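Local coordinates for probable uracil-DNA glycosylase (Acanthamoeba polyphaga mimivirus, PDB 5X55), which is a probable uracil-DNA glycosylase, a member of the uracil-DNA glycosylase superfamily built on a four-stranded parallel sheet with helices around it, at residues 113-118 and 156-161; 162-167 and 257-262; 290-295 and 309-314; 326-331 and 340-345. All blocks are in the same frame, centred on the assembly; numbering follows the deposited sequence.

Along the chain the four contacts follow one another in series, each closing before the next opens. Contacts 1 and 2 are neighbours, their centres 10 Å apart: helix 146-159 runs into strand 164-165, and Trp-114 of contact 1 hydrogen-bonds the backbone of Pro-166 in contact 2. Contacts 3 and 4 form a second pair, centres 16 Å apart, in which strand 312-316 of the central parallel sheet leads on to the hairpin 328-342 and the rings of Trp-295 and Phe-345 touch. Contact 1 lies across the chain's centre from contacts 3 and 4, about 36 and 39 Å away between centres. At contact 2 the chain following helix 146-159 meets the chain leaving strand 251-255.

Contact 1: 113-118 and 156-161; sequences SWIECF and SYLEKR
Leu-158 supplies most of the apolar contact, reaching from the last turn of helix 146-159 against the short helix 114-117 and Phe-118 just after it. Its two methyls divide the work. CD1 lies 3.8 Å from CB of Trp-114 and also meets CE3 of the indole, while CD2 rests 3.9 Å from CB of Phe-118 and 3.6 Å from the backbone O of Trp-114. A forked side chain suits this place, where two aromatic residues and the backbone must be met together. Beyond it, Ile-164 of the next strand touches both Leu-158 and Trp-114.

The second contact sets a charged group against an alkyl chain. Ile-115 CD1 lies over one face of the Arg-161 guanidinium, and CG1 of Ile-115 is 3.5 Å from NH1 of Arg-161. Bends at chi2 and chi3 fold the arginine back to this position. With phi at 63°, it is the C' residue of the Schellman motif ending the helix, with Gln-162 N bonded to Tyr-157 O and Arg-161 N to Leu-158 O.

No hydrogen bond joins the two segments. The polar end of Trp-114 is instead satisfied by Pro-166 O, so apolar packing holds the segments together, with the exposed arginine laid against Ile-115.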
# COMPACT_ATOMS: atom_id res chain seq x y z
N SER A 113 8.53 -18.69 1.16
CA SER A 113 9.18 -17.74 0.27
C SER A 113 8.79 -18.01 -1.18
O SER A 113 8.11 -18.99 -1.50
CB SER A 113 10.70 -17.80 0.44
OG SER A 113 11.25 -19.00 -0.10
N TRP A 114 9.25 -17.14 -2.07
CA TRP A 114 8.94 -17.30 -3.49
C TRP A 114 9.45 -18.63 -4.04
O TRP A 114 8.71 -19.35 -4.73
CB TRP A 114 9.51 -16.13 -4.28
CG TRP A 114 8.68 -14.91 -4.09
CD1 TRP A 114 8.66 -14.08 -3.00
CD2 TRP A 114 7.71 -14.39 -5.01
NE1 TRP A 114 7.74 -13.08 -3.18
CE2 TRP A 114 7.16 -13.23 -4.41
CE3 TRP A 114 7.27 -14.78 -6.28
CZ2 TRP A 114 6.17 -12.46 -5.04
CZ3 TRP A 114 6.29 -14.01 -6.90
CH2 TRP A 114 5.75 -12.86 -6.28
N ILE A 115 10.70 -18.98 -3.75
CA ILE A 115 11.25 -20.22 -4.29
C ILE A 115 10.58 -21.46 -3.67
O ILE A 115 10.61 -22.54 -4.26
CB ILE A 115 12.79 -20.25 -4.14
CG1 ILE A 115 13.40 -21.36 -4.98
CG2 ILE A 115 13.21 -20.39 -2.68
CD1 ILE A 115 13.06 -21.26 -6.47
N GLU A 116 9.94 -21.32 -2.51
CA GLU A 116 9.18 -22.43 -1.96
C GLU A 116 7.81 -22.58 -2.63
O GLU A 116 7.40 -23.71 -2.94
CB GLU A 116 9.04 -22.27 -0.44
CG GLU A 116 10.38 -21.99 0.22
CD GLU A 116 10.33 -21.96 1.75
OE1 GLU A 116 11.26 -22.49 2.39
OE2 GLU A 116 9.38 -21.39 2.31
N CYS A 117 7.10 -21.47 -2.88
CA CYS A 117 5.80 -21.52 -3.57
C CYS A 117 5.94 -21.91 -5.04
O CYS A 117 5.00 -22.45 -5.62
CB CYS A 117 5.07 -20.17 -3.53
SG CYS A 117 4.64 -19.61 -1.90
N PHE A 118 7.06 -21.57 -5.66
CA PHE A 118 7.28 -21.84 -7.08
C PHE A 118 8.64 -22.48 -7.24
O PHE A 118 9.58 -21.85 -7.73
CB PHE A 118 7.18 -20.57 -7.93
CG PHE A 118 5.89 -19.80 -7.74
CD1 PHE A 118 4.70 -20.27 -8.29
CD2 PHE A 118 5.87 -18.60 -7.04
CE1 PHE A 118 3.52 -19.57 -8.14
CE2 PHE A 118 4.70 -17.89 -6.88
CZ PHE A 118 3.52 -18.38 -7.44
N SER A 156 12.15 -14.58 -13.86
CA SER A 156 13.59 -14.41 -14.04
C SER A 156 14.27 -14.04 -12.73
O SER A 156 15.38 -14.50 -12.46
CB SER A 156 13.87 -13.38 -15.14
OG SER A 156 13.87 -12.05 -14.65
N TYR A 157 13.62 -13.24 -11.88
CA TYR A 157 14.19 -12.98 -10.55
C TYR A 157 14.30 -14.26 -9.74
O TYR A 157 15.26 -14.45 -8.99
CB TYR A 157 13.37 -11.95 -9.77
CG TYR A 157 13.13 -10.60 -10.41
CD1 TYR A 157 13.99 -10.08 -11.37
CD2 TYR A 157 12.02 -9.85 -10.06
CE1 TYR A 157 13.74 -8.82 -11.96
CE2 TYR A 157 11.76 -8.62 -10.63
CZ TYR A 157 12.61 -8.10 -11.57
OH TYR A 157 12.30 -6.85 -12.11
N LEU A 158 13.30 -15.14 -9.85
CA LEU A 158 13.41 -16.41 -9.13
C LEU A 158 14.51 -17.30 -9.68
O LEU A 158 15.14 -18.05 -8.92
CB LEU A 158 12.09 -17.18 -9.17
CG LEU A 158 11.31 -17.04 -7.88
CD1 LEU A 158 10.73 -15.64 -7.83
CD2 LEU A 158 10.22 -18.12 -7.76
N GLU A 159 14.74 -17.26 -11.01
CA GLU A 159 15.82 -18.05 -11.60
C GLU A 159 17.19 -17.61 -11.11
O GLU A 159 18.09 -18.44 -10.95
CB GLU A 159 15.74 -18.00 -13.13
CG GLU A 159 14.95 -19.16 -13.74
CD GLU A 159 15.68 -20.50 -13.61
OE1 GLU A 159 15.43 -21.23 -12.63
OE2 GLU A 159 16.52 -20.81 -14.50
N LYS A 160 17.37 -16.32 -10.83
CA LYS A 160 18.61 -15.83 -10.24
C LYS A 160 18.63 -15.95 -8.72
O LYS A 160 19.57 -15.43 -8.10
CB LYS A 160 18.85 -14.38 -10.64
CG LYS A 160 18.76 -14.15 -12.12
CD LYS A 160 18.99 -12.70 -12.48
CE LYS A 160 19.33 -12.56 -13.96
NZ LYS A 160 19.76 -11.17 -14.30
N ARG A 161 17.63 -16.58 -8.12
CA ARG A 161 17.58 -16.82 -6.68
C ARG A 161 17.52 -15.53 -5.86
O ARG A 161 18.02 -15.50 -4.73
CB ARG A 161 18.75 -17.69 -6.22
CG ARG A 161 18.83 -19.05 -6.89
CD ARG A 161 17.70 -19.98 -6.46
NE ARG A 161 17.25 -20.86 -7.52
CZ ARG A 161 16.68 -22.06 -7.37
NH1 ARG A 161 16.47 -22.52 -6.14
NH2 ARG A 161 16.31 -22.76 -8.42

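Contact 2: 162-167 and 257-262; sequences QRIVPY and AFTTVL
A small two-stranded antiparallel sheet is formed where strand 164-165, just after helix 146-159, meets strand 260-261. Val-165 and Thr-260 are the hydrogen-bonded pair: Val-165 N gives to Thr-260 O and Thr-260 N to Val-165 O, both at 2.9 Å. Ile-164 and Val-261 form the adjoining non-hydrogen-bonded pair, and beyond it Leu-262 N reaches Arg-163 O at 2.8 Å, nearly straight at 166°. Arg-163 is the centre of an inverse gamma turn, which lets the chain bend just before the strand.

On the face of Val-165 and Thr-260 the two beta-branched side chains run alongside each other in the same direction, with Val-165 CG2 3.6 Å from Thr-260 CG2. The threonine hydroxyl, anti to its own N (chi1 -170°), is bonded to Glu-264 O, leaving the methyl to face the valine. Beta-branched residues favour the extended backbone here, and threonine adds a hydroxyl for that outside partner. The other valine methyl, CG1, packs 3.8 Å from Leu-262 CD1, the leucine branch coming in roughly perpendicular to the valine.

The sheet ties the segment that follows helix 146-159 to a chain that has just left the central parallel sheet through strand 251-255. On its other face Ile-164 turns toward Tyr-157 and Leu-158, and Val-261 CG2 sits 3.7 Å from Gln-162 OE1. Where the strands end, a cis peptide bond precedes Pro-166, whose CD comes 3.2 Å from Phe-258 O. Nearby, Thr-259 meets Ile-164 methyl to methyl through their CG2 atoms, while its OG1 is hydrogen-bonded with Trp-272 NE1 and His-268 ND1.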
# COMPACT_ATOMS: atom_id res chain seq x y z
N GLN A 162 16.90 -14.47 -6.38
CA GLN A 162 16.72 -13.24 -5.60
C GLN A 162 15.63 -13.43 -4.56
O GLN A 162 14.59 -14.03 -4.83
CB GLN A 162 16.36 -12.08 -6.52
CG GLN A 162 17.44 -11.76 -7.53
CD GLN A 162 17.05 -10.64 -8.46
OE1 GLN A 162 15.89 -10.22 -8.49
NE2 GLN A 162 18.02 -10.15 -9.24
N ARG A 163 15.85 -12.87 -3.36
CA ARG A 163 14.90 -13.00 -2.25
C ARG A 163 13.86 -11.89 -2.34
O ARG A 163 13.91 -10.87 -1.66
CB ARG A 163 15.63 -12.96 -0.91
CG ARG A 163 16.98 -13.62 -0.95
CD ARG A 163 17.51 -13.93 0.38
NE ARG A 163 17.08 -15.25 0.81
CZ ARG A 163 16.66 -15.60 2.00
NH1 ARG A 163 16.62 -14.72 2.94
NH2 ARG A 163 16.29 -16.85 2.20
N ILE A 164 12.87 -12.12 -3.20
CA ILE A 164 11.78 -11.18 -3.37
C ILE A 164 10.97 -11.09 -2.09
O ILE A 164 10.70 -12.10 -1.43
CB ILE A 164 10.91 -11.63 -4.55
CG1 ILE A 164 11.76 -11.68 -5.82
CG2 ILE A 164 9.68 -10.74 -4.65
CD1 ILE A 164 10.99 -12.10 -7.07
N VAL A 165 10.62 -9.86 -1.70
CA VAL A 165 9.74 -9.58 -0.56
C VAL A 165 8.66 -8.64 -1.08
O VAL A 165 8.90 -7.89 -2.04
CB VAL A 165 10.51 -8.97 0.62
CG1 VAL A 165 11.56 -9.94 1.15
CG2 VAL A 165 11.15 -7.61 0.23
N PRO A 166 7.43 -8.68 -0.53
CA PRO A 166 6.97 -9.64 0.47
C PRO A 166 6.80 -11.04 -0.13
O PRO A 166 6.83 -11.16 -1.35
CB PRO A 166 5.62 -9.07 0.91
CG PRO A 166 5.11 -8.40 -0.34
CD PRO A 166 6.35 -7.76 -0.95
N TYR A 167 6.63 -12.06 0.73
CA TYR A 167 6.41 -13.42 0.27
C TYR A 167 5.08 -13.52 -0.47
O TYR A 167 4.19 -12.68 -0.29
CB TYR A 167 6.45 -14.39 1.45
CG TYR A 167 7.85 -14.59 2.02
CD1 TYR A 167 8.97 -14.06 1.38
CD2 TYR A 167 8.05 -15.32 3.19
CE1 TYR A 167 10.22 -14.25 1.88
CE2 TYR A 167 9.32 -15.51 3.70
CZ TYR A 167 10.40 -14.97 3.05
OH TYR A 167 11.66 -15.14 3.55
N ALA A 257 4.86 -0.16 -6.06
CA ALA A 257 5.73 -1.27 -6.43
C ALA A 257 5.45 -2.41 -5.46
O ALA A 257 5.78 -2.32 -4.28
CB ALA A 257 7.21 -0.87 -6.38
N PHE A 258 4.88 -3.49 -5.97
CA PHE A 258 4.45 -4.54 -5.05
C PHE A 258 5.59 -5.38 -4.50
O PHE A 258 5.38 -6.08 -3.50
CB PHE A 258 3.41 -5.44 -5.74
CG PHE A 258 2.03 -4.83 -5.77
CD1 PHE A 258 1.75 -3.74 -6.57
CD2 PHE A 258 1.02 -5.34 -4.98
CE1 PHE A 258 0.47 -3.18 -6.59
CE2 PHE A 258 -0.25 -4.79 -5.00
CZ PHE A 258 -0.53 -3.72 -5.80
N THR A 259 6.79 -5.34 -5.09
CA THR A 259 7.89 -6.17 -4.63
C THR A 259 9.19 -5.38 -4.58
O THR A 259 9.34 -4.34 -5.21
CB THR A 259 8.10 -7.39 -5.53
OG1 THR A 259 8.31 -6.96 -6.88
CG2 THR A 259 6.90 -8.32 -5.48
N THR A 260 10.14 -5.90 -3.82
CA THR A 260 11.54 -5.55 -3.96
C THR A 260 12.36 -6.79 -3.62
O THR A 260 11.82 -7.89 -3.53
CB THR A 260 11.88 -4.31 -3.11
OG1 THR A 260 13.20 -3.85 -3.44
CG2 THR A 260 11.77 -4.59 -1.60
N VAL A 261 13.66 -6.62 -3.46
CA VAL A 261 14.55 -7.70 -3.04
C VAL A 261 14.98 -7.40 -1.62
O VAL A 261 15.24 -6.24 -1.27
CB VAL A 261 15.77 -7.85 -3.98
CG1 VAL A 261 16.78 -8.85 -3.42
CG2 VAL A 261 15.33 -8.28 -5.36
N LEU A 262 15.04 -8.44 -0.79
CA LEU A 262 15.47 -8.27 0.59
C LEU A 262 16.79 -7.50 0.66
O LEU A 262 17.74 -7.82 -0.06
CB LEU A 262 15.62 -9.63 1.26
CG LEU A 262 15.76 -9.65 2.77
CD1 LEU A 262 14.46 -9.16 3.41
CD2 LEU A 262 16.11 -11.05 3.23

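Contact 3: 290-295 and 309-314; sequences LIFVAW and KKHYII
Strands 291-295 and 312-316 are the two parallel strands of a beta-alpha-beta unit, joined through helix 297-303; the second forms one border of the four-stranded parallel sheet. Ile-291, Phe-292 and Val-293 pair with Tyr-312, Ile-313 and Ile-314. Phe-292 uses both of its backbone polar atoms here, N giving to Tyr-312 O and O accepting from Ile-314 N, and Ala-294 N continues the series to Ile-314 O at 2.7 Å.

On one face of the sheet Ile-291 and Tyr-312 run alongside each other, Ile-291 CG2 being 3.9 Å from Tyr-312 CD2. The same methyl meets Ile-314 CD1 at 4.0 Å. Beta-branched residues suit such extended chains, and helix 350-360 covers this face: His-357 stacks on the ring of Tyr-312 and touches Ile-291.

On the other face Phe-292 turns its edge toward the face of His-311 in a T-shaped pair, ring centroids 5.9 Å apart and planes at 79°. Thr-284 of helix 273-286 and Val-306 touch both side chains. An aromatic ring with a nitrogen acceptor fits position 311, since it can pack against Phe-292 while bonding the backbone at its edge. With chi1 at -62°, CG of His-311 stands beside its own N, and Leu-290 N donates to His-311 ND1 at 2.9 Å, the donor lying only 3° from the imidazole plane.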
# COMPACT_ATOMS: atom_id res chain seq x y z
N LEU A 290 -14.19 7.87 -3.57
CA LEU A 290 -13.12 7.33 -2.75
C LEU A 290 -12.28 8.47 -2.22
O LEU A 290 -12.31 9.59 -2.75
CB LEU A 290 -12.24 6.36 -3.55
CG LEU A 290 -12.96 5.21 -4.24
CD1 LEU A 290 -11.95 4.29 -4.94
CD2 LEU A 290 -13.81 4.42 -3.27
N ILE A 291 -11.51 8.20 -1.18
CA ILE A 291 -10.55 9.17 -0.67
C ILE A 291 -9.14 8.67 -1.00
O ILE A 291 -8.76 7.56 -0.62
CB ILE A 291 -10.72 9.39 0.84
CG1 ILE A 291 -12.15 9.85 1.11
CG2 ILE A 291 -9.69 10.41 1.31
CD1 ILE A 291 -12.60 9.70 2.54
N PHE A 292 -8.38 9.50 -1.71
CA PHE A 292 -6.99 9.23 -2.05
C PHE A 292 -6.09 10.13 -1.20
O PHE A 292 -6.25 11.36 -1.20
CB PHE A 292 -6.71 9.46 -3.54
CG PHE A 292 -7.25 8.37 -4.42
CD1 PHE A 292 -8.58 8.37 -4.81
CD2 PHE A 292 -6.42 7.33 -4.85
CE1 PHE A 292 -9.10 7.36 -5.61
CE2 PHE A 292 -6.92 6.30 -5.66
CZ PHE A 292 -8.27 6.31 -6.04
N VAL A 293 -5.16 9.51 -0.49
CA VAL A 293 -4.20 10.20 0.36
C VAL A 293 -2.84 10.11 -0.31
O VAL A 293 -2.31 9.01 -0.51
CB VAL A 293 -4.16 9.59 1.77
CG1 VAL A 293 -3.13 10.28 2.60
CG2 VAL A 293 -5.51 9.68 2.41
N ALA A 294 -2.27 11.27 -0.67
CA ALA A 294 -1.01 11.34 -1.41
C ALA A 294 0.08 11.90 -0.49
O ALA A 294 0.16 13.12 -0.27
CB ALA A 294 -1.17 12.19 -2.67
N TRP A 295 0.92 11.02 0.04
CA TRP A 295 2.04 11.42 0.87
C TRP A 295 3.33 11.35 0.04
O TRP A 295 3.83 10.25 -0.26
CB TRP A 295 2.12 10.53 2.11
CG TRP A 295 0.97 10.68 3.11
CD1 TRP A 295 0.18 11.78 3.33
CD2 TRP A 295 0.52 9.67 4.04
NE1 TRP A 295 -0.73 11.51 4.34
CE2 TRP A 295 -0.54 10.23 4.79
CE3 TRP A 295 0.92 8.35 4.31
CZ2 TRP A 295 -1.21 9.51 5.77
CZ3 TRP A 295 0.26 7.64 5.31
CH2 TRP A 295 -0.80 8.22 6.02
N LYS A 309 -12.86 15.70 -9.11
CA LYS A 309 -14.24 16.08 -8.84
C LYS A 309 -15.12 14.88 -8.54
O LYS A 309 -16.18 15.02 -7.92
CB LYS A 309 -14.84 16.86 -10.02
CG LYS A 309 -14.03 18.09 -10.43
CD LYS A 309 -14.70 18.89 -11.55
CE LYS A 309 -15.40 18.00 -12.58
NZ LYS A 309 -14.48 17.06 -13.30
N LYS A 310 -14.68 13.71 -8.96
CA LYS A 310 -15.33 12.46 -8.66
C LYS A 310 -14.80 11.83 -7.37
O LYS A 310 -15.46 10.98 -6.77
CB LYS A 310 -15.09 11.54 -9.85
CG LYS A 310 -16.14 10.56 -10.20
CD LYS A 310 -15.52 9.22 -10.57
CE LYS A 310 -16.53 8.49 -11.38
NZ LYS A 310 -17.92 8.78 -10.90
N HIS A 311 -13.60 12.23 -6.95
CA HIS A 311 -12.91 11.63 -5.83
C HIS A 311 -12.16 12.71 -5.07
O HIS A 311 -11.78 13.74 -5.63
CB HIS A 311 -11.92 10.53 -6.27
CG HIS A 311 -12.56 9.38 -6.97
ND1 HIS A 311 -13.28 8.41 -6.30
CD2 HIS A 311 -12.59 9.04 -8.28
CE1 HIS A 311 -13.73 7.52 -7.17
NE2 HIS A 311 -13.32 7.87 -8.38
N TYR A 312 -11.91 12.43 -3.80
CA TYR A 312 -11.32 13.39 -2.88
C TYR A 312 -9.84 13.04 -2.67
O TYR A 312 -9.52 11.94 -2.22
CB TYR A 312 -12.10 13.35 -1.57
CG TYR A 312 -11.65 14.31 -0.49
CD1 TYR A 312 -11.42 15.65 -0.77
CD2 TYR A 312 -11.48 13.86 0.81
CE1 TYR A 312 -11.02 16.53 0.24
CE2 TYR A 312 -11.08 14.72 1.82
CZ TYR A 312 -10.86 16.05 1.54
OH TYR A 312 -10.47 16.88 2.56
N ILE A 313 -8.94 13.99 -2.99
CA ILE A 313 -7.49 13.78 -2.95
C ILE A 313 -6.87 14.71 -1.92
O ILE A 313 -7.02 15.94 -2.02
CB ILE A 313 -6.84 13.98 -4.32
CG1 ILE A 313 -7.50 13.09 -5.38
CG2 ILE A 313 -5.35 13.68 -4.22
CD1 ILE A 313 -7.09 13.41 -6.80
N ILE A 314 -6.14 14.14 -0.97
CA ILE A 314 -5.50 14.85 0.14
C ILE A 314 -4.00 14.69 -0.05
O ILE A 314 -3.51 13.56 -0.12
CB ILE A 314 -5.92 14.28 1.50
CG1 ILE A 314 -7.42 14.41 1.74
CG2 ILE A 314 -5.16 14.94 2.63
CD1 ILE A 314 -7.87 13.60 2.98

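Contact 4: 326-331 and 340-345; sequences NTMTSM and VTYPSF
Met-328 CE presses against Tyr-342, lying 3.5 Å from CD2 and 3.7 Å from CB. The methionine chain starts out anti to its backbone N, chi1 150°, and bends at chi3 (91°), which carries the terminal methyl round to the tyrosine. An unbranched, pliable thioether suits a methyl that must find a neighbouring ring. Farther along that ring, CE2 meets Ser-330 CB at 3.9 Å.

On the opposite face Thr-329 and Thr-341 meet at a slant; Thr-341 CG2 also packs 3.8 Å from CB of Thr-327, just before the strand. Short beta-branched residues with a hydroxyl fit this more exposed face, since they favour extended backbone and tolerate water.

Behind these side chains is the backbone of a beta hairpin, strands 328-332 and 338-342. Met-328 and Tyr-342 exchange two hydrogen bonds, as do Ser-330 and Val-340; the bond from Tyr-342 N to Met-328 O is 2.8 Å long. Thr-329 and Thr-341 form the non-hydrogen-bonded pair between them. Past the paired residues, Asn-326 O makes a CA-H...O contact of 3.2 Å with CA of Ser-344 and is hydrogen-bonded with Ser-317 OG.

Farther out, His-300 accounts for two residues of the Met-328 face, bonding Ser-330 OG through ND1 and meeting the Tyr-342 ring edge to face. Thr-315 of strand 312-316 touches both Met-328 and Tyr-342.

The hairpin is therefore two-sided in its chemistry: paired backbone bonds hold the strands together, while methionine, tyrosine and serine on one face meet His-300 and Thr-315, and exposed threonines make up the other.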
# COMPACT_ATOMS: atom_id res chain seq x y z
N ASN A 326 8.86 19.34 6.40
CA ASN A 326 9.04 20.27 5.30
C ASN A 326 7.86 20.19 4.34
O ASN A 326 7.27 19.13 4.15
CB ASN A 326 10.33 19.96 4.53
CG ASN A 326 11.55 20.06 5.41
OD1 ASN A 326 11.63 20.93 6.28
ND2 ASN A 326 12.52 19.16 5.19
N THR A 327 7.53 21.34 3.74
CA THR A 327 6.64 21.34 2.58
C THR A 327 7.23 20.47 1.47
O THR A 327 8.40 20.09 1.48
CB THR A 327 6.43 22.75 2.03
OG1 THR A 327 7.67 23.22 1.47
CG2 THR A 327 5.98 23.69 3.11
N MET A 328 6.40 20.18 0.48
CA MET A 328 6.83 19.38 -0.66
C MET A 328 6.49 20.15 -1.93
O MET A 328 5.45 20.80 -2.00
CB MET A 328 6.13 18.02 -0.69
CG MET A 328 5.94 17.46 -2.08
SD MET A 328 4.85 16.05 -2.13
CE MET A 328 3.23 16.74 -2.40
N THR A 329 7.35 20.04 -2.93
CA THR A 329 7.05 20.59 -4.25
C THR A 329 6.81 19.43 -5.22
O THR A 329 7.60 18.49 -5.28
CB THR A 329 8.18 21.50 -4.72
OG1 THR A 329 8.24 22.64 -3.85
CG2 THR A 329 7.89 22.00 -6.09
N SER A 330 5.71 19.49 -5.94
CA SER A 330 5.31 18.38 -6.79
C SER A 330 4.70 18.90 -8.07
O SER A 330 3.94 19.88 -8.07
CB SER A 330 4.32 17.48 -6.06
OG SER A 330 3.92 16.40 -6.87
N MET A 331 5.01 18.21 -9.17
CA MET A 331 4.54 18.62 -10.48
C MET A 331 3.03 18.44 -10.57
O MET A 331 2.49 17.36 -10.29
CB MET A 331 5.24 17.81 -11.57
CG MET A 331 4.81 18.17 -12.99
SD MET A 331 5.00 19.92 -13.40
CE MET A 331 6.78 20.04 -13.58
N VAL A 340 3.81 22.76 -7.78
CA VAL A 340 3.01 23.37 -6.73
C VAL A 340 3.55 22.91 -5.38
O VAL A 340 4.08 21.80 -5.24
CB VAL A 340 1.52 23.01 -6.90
CG1 VAL A 340 0.67 23.54 -5.74
CG2 VAL A 340 1.03 23.56 -8.23
N THR A 341 3.43 23.77 -4.38
CA THR A 341 3.87 23.48 -3.03
C THR A 341 2.69 22.97 -2.21
O THR A 341 1.61 23.54 -2.26
CB THR A 341 4.50 24.72 -2.39
OG1 THR A 341 5.66 25.08 -3.14
CG2 THR A 341 4.94 24.43 -0.98
N TYR A 342 2.91 21.88 -1.48
CA TYR A 342 1.95 21.22 -0.61
C TYR A 342 2.52 21.18 0.80
O TYR A 342 3.74 21.14 0.98
CB TYR A 342 1.65 19.79 -1.09
CG TYR A 342 1.10 19.81 -2.49
CD1 TYR A 342 -0.26 19.92 -2.72
CD2 TYR A 342 1.95 19.76 -3.59
CE1 TYR A 342 -0.76 19.96 -4.01
CE2 TYR A 342 1.45 19.81 -4.88
CZ TYR A 342 0.10 19.91 -5.09
OH TYR A 342 -0.40 19.97 -6.37
N PRO A 343 1.66 21.22 1.82
CA PRO A 343 2.14 21.37 3.20
C PRO A 343 2.90 20.15 3.69
O PRO A 343 2.84 19.06 3.11
CB PRO A 343 0.85 21.57 4.01
CG PRO A 343 -0.24 21.00 3.14
CD PRO A 343 0.18 21.30 1.73
N SER A 344 3.63 20.36 4.79
CA SER A 344 4.35 19.28 5.44
C SER A 344 3.38 18.27 6.07
O SER A 344 2.28 18.61 6.52
CB SER A 344 5.28 19.82 6.52
OG SER A 344 4.55 20.34 7.61
N PHE A 345 3.83 17.02 6.12
CA PHE A 345 3.01 15.95 6.67
C PHE A 345 2.52 16.28 8.07
O PHE A 345 1.34 16.09 8.38
CB PHE A 345 3.80 14.63 6.69
CG PHE A 345 3.03 13.49 7.28
CD1 PHE A 345 3.05 13.24 8.66
CD2 PHE A 345 2.23 12.69 6.46
CE1 PHE A 345 2.30 12.20 9.20
CE2 PHE A 345 1.48 11.65 6.99
CZ PHE A 345 1.52 11.39 8.36